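Local coordinates for protein amidohydrolase (Pseudomonas aeruginosa, PDB 2I5G) that probably acts as a metal-dependent dipeptidase of the M19 membrane dipeptidase family, built on a TIM-barrel fold, at residues 23-35 with 283-295. The protein carries 2 engineered substitutions. Numbering follows the deposited sequence.
Sequences RELFEDMRKGGLT and GIRTVGEFPNLTE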
loop_
_atom_site.group_PDB
_atom_site.type_symbol
_atom_site.label_atom_id
_atom_site.label_comp_id
_atom_site.label_asym_id
_atom_site.label_seq_id
_atom_site.Cartn_x
_atom_site.Cartn_y
_atom_site.Cartn_z
ATOM N N ARG A 23 -5.938 -20.821 27.569
ATOM C CA ARG A 23 -5.126 -21.257 28.696
ATOM C C ARG A 23 -4.331 -22.524 28.413
ATOM O O ARG A 23 -3.260 -22.735 28.983
ATOM C CB ARG A 23 -5.991 -21.483 29.933
ATOM C CG ARG A 23 -5.161 -21.746 31.180
ATOM C CD ARG A 23 -6.010 -21.860 32.423
ATOM N NE ARG A 23 -5.174 -22.025 33.607
ATOM C CZ ARG A 23 -4.476 -21.045 34.173
ATOM N NH1 ARG A 23 -4.516 -19.821 33.665
ATOM N NH2 ARG A 23 -3.730 -21.294 35.243
ATOM N N GLU A 24 -4.857 -23.374 27.540
ATOM C CA GLU A 24 -4.169 -24.610 27.228
ATOM C C GLU A 24 -2.880 -24.346 26.465
ATOM O O GLU A 24 -1.896 -25.067 26.631
ATOM C CB GLU A 24 -5.079 -25.545 26.428
ATOM C CG GLU A 24 -4.408 -26.864 26.055
ATOM C CD GLU A 24 -3.549 -27.429 27.186
ATOM O OE1 GLU A 24 -4.102 -27.756 28.262
ATOM O OE2 GLU A 24 -2.315 -27.542 26.994
ATOM N N LEU A 25 -2.882 -23.311 25.631
ATOM C CA LEU A 25 -1.693 -22.973 24.860
ATOM C C LEU A 25 -0.635 -22.516 25.846
ATOM O O LEU A 25 0.530 -22.905 25.759
ATOM C CB LEU A 25 -2.003 -21.856 23.857
ATOM C CG LEU A 25 -0.896 -21.425 22.886
ATOM C CD1 LEU A 25 0.079 -20.503 23.587
ATOM C CD2 LEU A 25 -0.181 -22.653 22.331
ATOM N N PHE A 26 -1.067 -21.699 26.800
ATOM C CA PHE A 26 -0.191 -21.166 27.832
ATOM C C PHE A 26 0.467 -22.270 28.645
ATOM O O PHE A 26 1.658 -22.214 28.931
ATOM C CB PHE A 26 -0.994 -20.244 28.746
ATOM C CG PHE A 26 -1.493 -19.007 28.062
ATOM C CD1 PHE A 26 -2.548 -18.277 28.598
ATOM C CD2 PHE A 26 -0.898 -18.558 26.885
ATOM C CE1 PHE A 26 -3.005 -17.119 27.972
ATOM C CE2 PHE A 26 -1.349 -17.399 26.252
ATOM C CZ PHE A 26 -2.402 -16.679 26.796
ATOM N N GLU A 27 -0.312 -23.279 29.007
ATOM C CA GLU A 27 0.202 -24.391 29.791
ATOM C C GLU A 27 1.206 -25.248 29.016
ATOM O O GLU A 27 2.136 -25.810 29.596
ATOM C CB GLU A 27 -0.965 -25.246 30.284
ATOM C CG GLU A 27 -1.926 -24.471 31.164
ATOM C CD GLU A 27 -3.194 -25.240 31.469
ATOM O OE1 GLU A 27 -4.057 -24.710 32.206
ATOM O OE2 GLU A 27 -3.329 -26.375 30.966
ATOM N N ASP A 28 1.020 -25.339 27.705
ATOM C CA ASP A 28 1.912 -26.129 26.863
ATOM C C ASP A 28 3.227 -25.366 26.703
ATOM O O ASP A 28 4.280 -25.954 26.439
ATOM C CB ASP A 28 1.252 -26.394 25.502
ATOM C CG ASP A 28 1.773 -27.660 24.828
ATOM O OD1 ASP A 28 1.926 -28.687 25.525
ATOM O OD2 ASP A 28 2.016 -27.636 23.601
HETATM N N MSE A 29 3.163 -24.049 26.869
HETATM C CA MSE A 29 4.356 -23.226 26.776
HETATM C C MSE A 29 5.157 -23.510 28.037
HETATM O O MSE A 29 6.390 -23.581 28.017
HETATM C CB MSE A 29 3.993 -21.741 26.718
HETATM C CG MSE A 29 3.114 -21.368 25.548
HETATM SE SE MSE A 29 2.889 -19.463 25.373
HETATM C CE MSE A 29 3.292 -19.262 23.488
ATOM N N ARG A 30 4.438 -23.676 29.140
ATOM C CA ARG A 30 5.066 -23.967 30.412
ATOM C C ARG A 30 5.658 -25.377 30.378
ATOM O O ARG A 30 6.791 -25.590 30.816
ATOM C CB ARG A 30 4.041 -23.833 31.537
ATOM C CG ARG A 30 3.673 -22.388 31.886
ATOM C CD ARG A 30 4.787 -21.702 32.670
ATOM N NE ARG A 30 5.988 -21.499 31.866
ATOM C CZ ARG A 30 7.231 -21.641 32.321
ATOM N NH1 ARG A 30 7.447 -21.993 33.584
ATOM N NH2 ARG A 30 8.260 -21.428 31.511
ATOM N N LYS A 31 4.900 -26.332 29.843
ATOM C CA LYS A 31 5.380 -27.707 29.748
ATOM C C LYS A 31 6.690 -27.798 28.964
ATOM O O LYS A 31 7.515 -28.671 29.222
ATOM C CB LYS A 31 4.335 -28.601 29.075
ATOM C CG LYS A 31 4.817 -30.025 28.813
ATOM C CD LYS A 31 3.684 -30.898 28.292
ATOM C CE LYS A 31 4.131 -32.331 28.002
ATOM N NZ LYS A 31 5.058 -32.435 26.834
ATOM N N GLY A 32 6.874 -26.902 28.003
ATOM C CA GLY A 32 8.086 -26.921 27.208
ATOM C C GLY A 32 9.192 -26.053 27.777
ATOM O O GLY A 32 10.260 -25.931 27.174
ATOM N N GLY A 33 8.933 -25.439 28.929
ATOM C CA GLY A 33 9.927 -24.591 29.566
ATOM C C GLY A 33 10.253 -23.310 28.815
ATOM O O GLY A 33 11.286 -22.685 29.058
ATOM N N LEU A 34 9.366 -22.917 27.907
ATOM C CA LEU A 34 9.543 -21.712 27.107
ATOM C C LEU A 34 9.673 -20.500 28.023
ATOM O O LEU A 34 8.868 -20.316 28.934
ATOM C CB LEU A 34 8.338 -21.540 26.176
ATOM C CG LEU A 34 8.410 -20.553 25.010
ATOM C CD1 LEU A 34 9.489 -20.992 24.035
ATOM C CD2 LEU A 34 7.061 -20.495 24.302
ATOM N N THR A 35 10.688 -19.676 27.785
ATOM C CA THR A 35 10.893 -18.484 28.598
ATOM C C THR A 35 10.140 -17.306 27.991
ATOM O O THR A 35 9.424 -16.588 28.692
ATOM C CB THR A 35 12.380 -18.118 28.699
ATOM O OG1 THR A 35 13.120 -19.254 29.162
ATOM C CG2 THR A 35 12.579 -16.970 29.671
ATOM N N GLY A 283 8.776 -35.262 16.525
ATOM C CA GLY A 283 9.689 -35.051 17.627
ATOM C C GLY A 283 9.465 -33.670 18.214
ATOM O O GLY A 283 9.944 -33.361 19.310
ATOM N N ILE A 284 8.742 -32.828 17.481
ATOM C CA ILE A 284 8.436 -31.480 17.951
ATOM C C ILE A 284 7.178 -30.939 17.270
ATOM O O ILE A 284 7.202 -29.905 16.609
ATOM C CB ILE A 284 9.643 -30.522 17.726
ATOM C CG1 ILE A 284 9.371 -29.188 18.426
ATOM C CG2 ILE A 284 9.922 -30.347 16.233
ATOM C CD1 ILE A 284 10.566 -28.270 18.491
ATOM N N ARG A 285 6.075 -31.664 17.452
ATOM C CA ARG A 285 4.778 -31.313 16.880
ATOM C C ARG A 285 4.004 -30.309 17.741
ATOM O O ARG A 285 3.090 -29.644 17.257
ATOM C CB ARG A 285 3.931 -32.577 16.701
ATOM C CG ARG A 285 4.471 -33.570 15.702
ATOM C CD ARG A 285 3.857 -33.354 14.329
ATOM N NE ARG A 285 4.308 -34.349 13.353
ATOM C CZ ARG A 285 4.106 -35.662 13.455
ATOM N NH1 ARG A 285 3.460 -36.166 14.498
ATOM N NH2 ARG A 285 4.535 -36.477 12.499
ATOM N N THR A 286 4.351 -30.217 19.019
ATOM C CA THR A 286 3.684 -29.280 19.920
ATOM C C THR A 286 4.695 -28.462 20.720
ATOM O O THR A 286 5.829 -28.890 20.952
ATOM C CB THR A 286 2.755 -30.003 20.921
ATOM O OG1 THR A 286 3.518 -30.932 21.699
ATOM C CG2 THR A 286 1.652 -30.740 20.194
ATOM N N VAL A 287 4.272 -27.277 21.140
ATOM C CA VAL A 287 5.128 -26.392 21.908
ATOM C C VAL A 287 5.694 -27.125 23.118
ATOM O O VAL A 287 6.881 -27.011 23.425
ATOM C CB VAL A 287 4.342 -25.154 22.378
ATOM C CG1 VAL A 287 5.259 -24.203 23.132
ATOM C CG2 VAL A 287 3.726 -24.452 21.176
ATOM N N GLY A 288 4.844 -27.890 23.792
ATOM C CA GLY A 288 5.278 -28.625 24.967
ATOM C C GLY A 288 6.443 -29.576 24.743
ATOM O O GLY A 288 6.968 -30.159 25.697
ATOM N N GLU A 289 6.856 -29.732 23.490
ATOM C CA GLU A 289 7.965 -30.623 23.162
ATOM C C GLU A 289 9.270 -29.890 22.888
ATOM O O GLU A 289 10.266 -30.516 22.520
ATOM C CB GLU A 289 7.619 -31.477 21.947
ATOM C CG GLU A 289 6.614 -32.571 22.207
ATOM C CD GLU A 289 6.372 -33.409 20.974
ATOM O OE1 GLU A 289 5.673 -32.923 20.062
ATOM O OE2 GLU A 289 6.893 -34.548 20.909
ATOM N N PHE A 290 9.261 -28.569 23.067
ATOM C CA PHE A 290 10.445 -27.741 22.830
ATOM C C PHE A 290 11.747 -28.384 23.326
ATOM O O PHE A 290 12.748 -28.411 22.606
ATOM C CB PHE A 290 10.263 -26.370 23.488
ATOM C CG PHE A 290 10.374 -25.215 22.534
ATOM C CD1 PHE A 290 11.607 -24.845 22.006
ATOM C CD2 PHE A 290 9.238 -24.508 22.141
ATOM C CE1 PHE A 290 11.707 -23.790 21.101
ATOM C CE2 PHE A 290 9.328 -23.455 21.237
ATOM C CZ PHE A 290 10.565 -23.095 20.716
ATOM N N PRO A 291 11.750 -28.921 24.556
ATOM C CA PRO A 291 12.963 -29.551 25.094
ATOM C C PRO A 291 13.633 -30.648 24.260
ATOM O O PRO A 291 14.788 -30.986 24.505
ATOM C CB PRO A 291 12.522 -30.047 26.479
ATOM C CG PRO A 291 11.034 -30.134 26.378
ATOM C CD PRO A 291 10.668 -28.935 25.555
ATOM N N ASN A 292 12.934 -31.201 23.275
ATOM C CA ASN A 292 13.531 -32.240 22.439
ATOM C C ASN A 292 14.530 -31.633 21.463
ATOM O O ASN A 292 15.354 -32.338 20.876
ATOM C CB ASN A 292 12.460 -32.974 21.641
ATOM C CG ASN A 292 11.454 -33.659 22.519
ATOM O OD1 ASN A 292 10.484 -34.235 22.033
ATOM N ND2 ASN A 292 11.672 -33.603 23.823
ATOM N N LEU A 293 14.442 -30.319 21.288
ATOM C CA LEU A 293 15.324 -29.606 20.381
ATOM C C LEU A 293 16.669 -29.343 21.053
ATOM O O LEU A 293 17.710 -29.288 20.396
ATOM C CB LEU A 293 14.658 -28.299 19.949
ATOM C CG LEU A 293 15.319 -27.499 18.827
ATOM C CD1 LEU A 293 15.737 -28.417 17.687
ATOM C CD2 LEU A 293 14.342 -26.446 18.340
ATOM N N THR A 294 16.643 -29.178 22.369
ATOM C CA THR A 294 17.867 -28.951 23.124
ATOM C C THR A 294 18.610 -30.277 23.170
ATOM O O THR A 294 19.810 -30.342 22.909
ATOM C CB THR A 294 17.553 -28.480 24.560
ATOM O OG1 THR A 294 16.979 -27.167 24.511
ATOM C CG2 THR A 294 18.817 -28.440 25.409
ATOM N N GLU A 295 17.879 -31.335 23.498
ATOM C CA GLU A 295 18.454 -32.668 23.572
ATOM C C GLU A 295 19.014 -33.100 22.218
ATOM O O GLU A 295 20.111 -33.653 22.144
ATOM C CB GLU A 295 17.390 -33.665 24.044
ATOM C CG GLU A 295 17.778 -35.130 23.881
ATOM C CD GLU A 295 16.748 -36.085 24.469
ATOM O OE1 GLU A 295 15.532 -35.818 24.331
ATOM O OE2 GLU A 295 17.155 -37.113 25.059
#
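Asp28 holds CG roughly anti to its backbone nitrogen (chi1 -154°), which carries the carboxylate off the flank of helix 23-31 to Gly288, and Lys31, extended through its first three torsions, bends only at chi4 to bring NZ to the same glycine. Gly288 is thus gripped from both ends of its backbone: its N donates to Asp28 OD2 at 2.8 Å, coming from well above the carboxylate plane, and its O takes a longer bond from Lys31 NZ at 3.2 Å, again from above the carbonyl plane. Gly288 CA lies 3.2 Å from Asp28 O, in line with a CA-H...O contact; with Gly32 CA 4.0 Å from Gly288 CA, two residues lacking side chains let the backbones close up. Beside these bonds Val287 is directed toward helix 23-31, its CG1 3.9 Å from Met29 CA, and also meets Leu34 and, more distantly, Leu25. Leu34 follows the Schellman turn that ends the helix at Gly33; its CD1 sits over one face of the Phe290 ring, 4.1 Å from the centroid, in a CH-pi contact. Pro291 CD packs 3.4 Å from Gly32 O, a carbonyl that accepts a hydrogen bond from His7. Gln252 joins the Asp28 site, its NE2 donating to OD2 and its OE1 accepting from Val287 N, while Leu34 and Phe290 both reach strand 13-17 of the barrel. Hydrogen bonds from two charged side chains and apolar packing divide the work: Asp28 and Lys31 fix the short 3-10 turn 287-289 against the last turns of helix 23-31, and the Asp28 carboxylate, with two N-H donors on OD2, is probably stabilised as the anion.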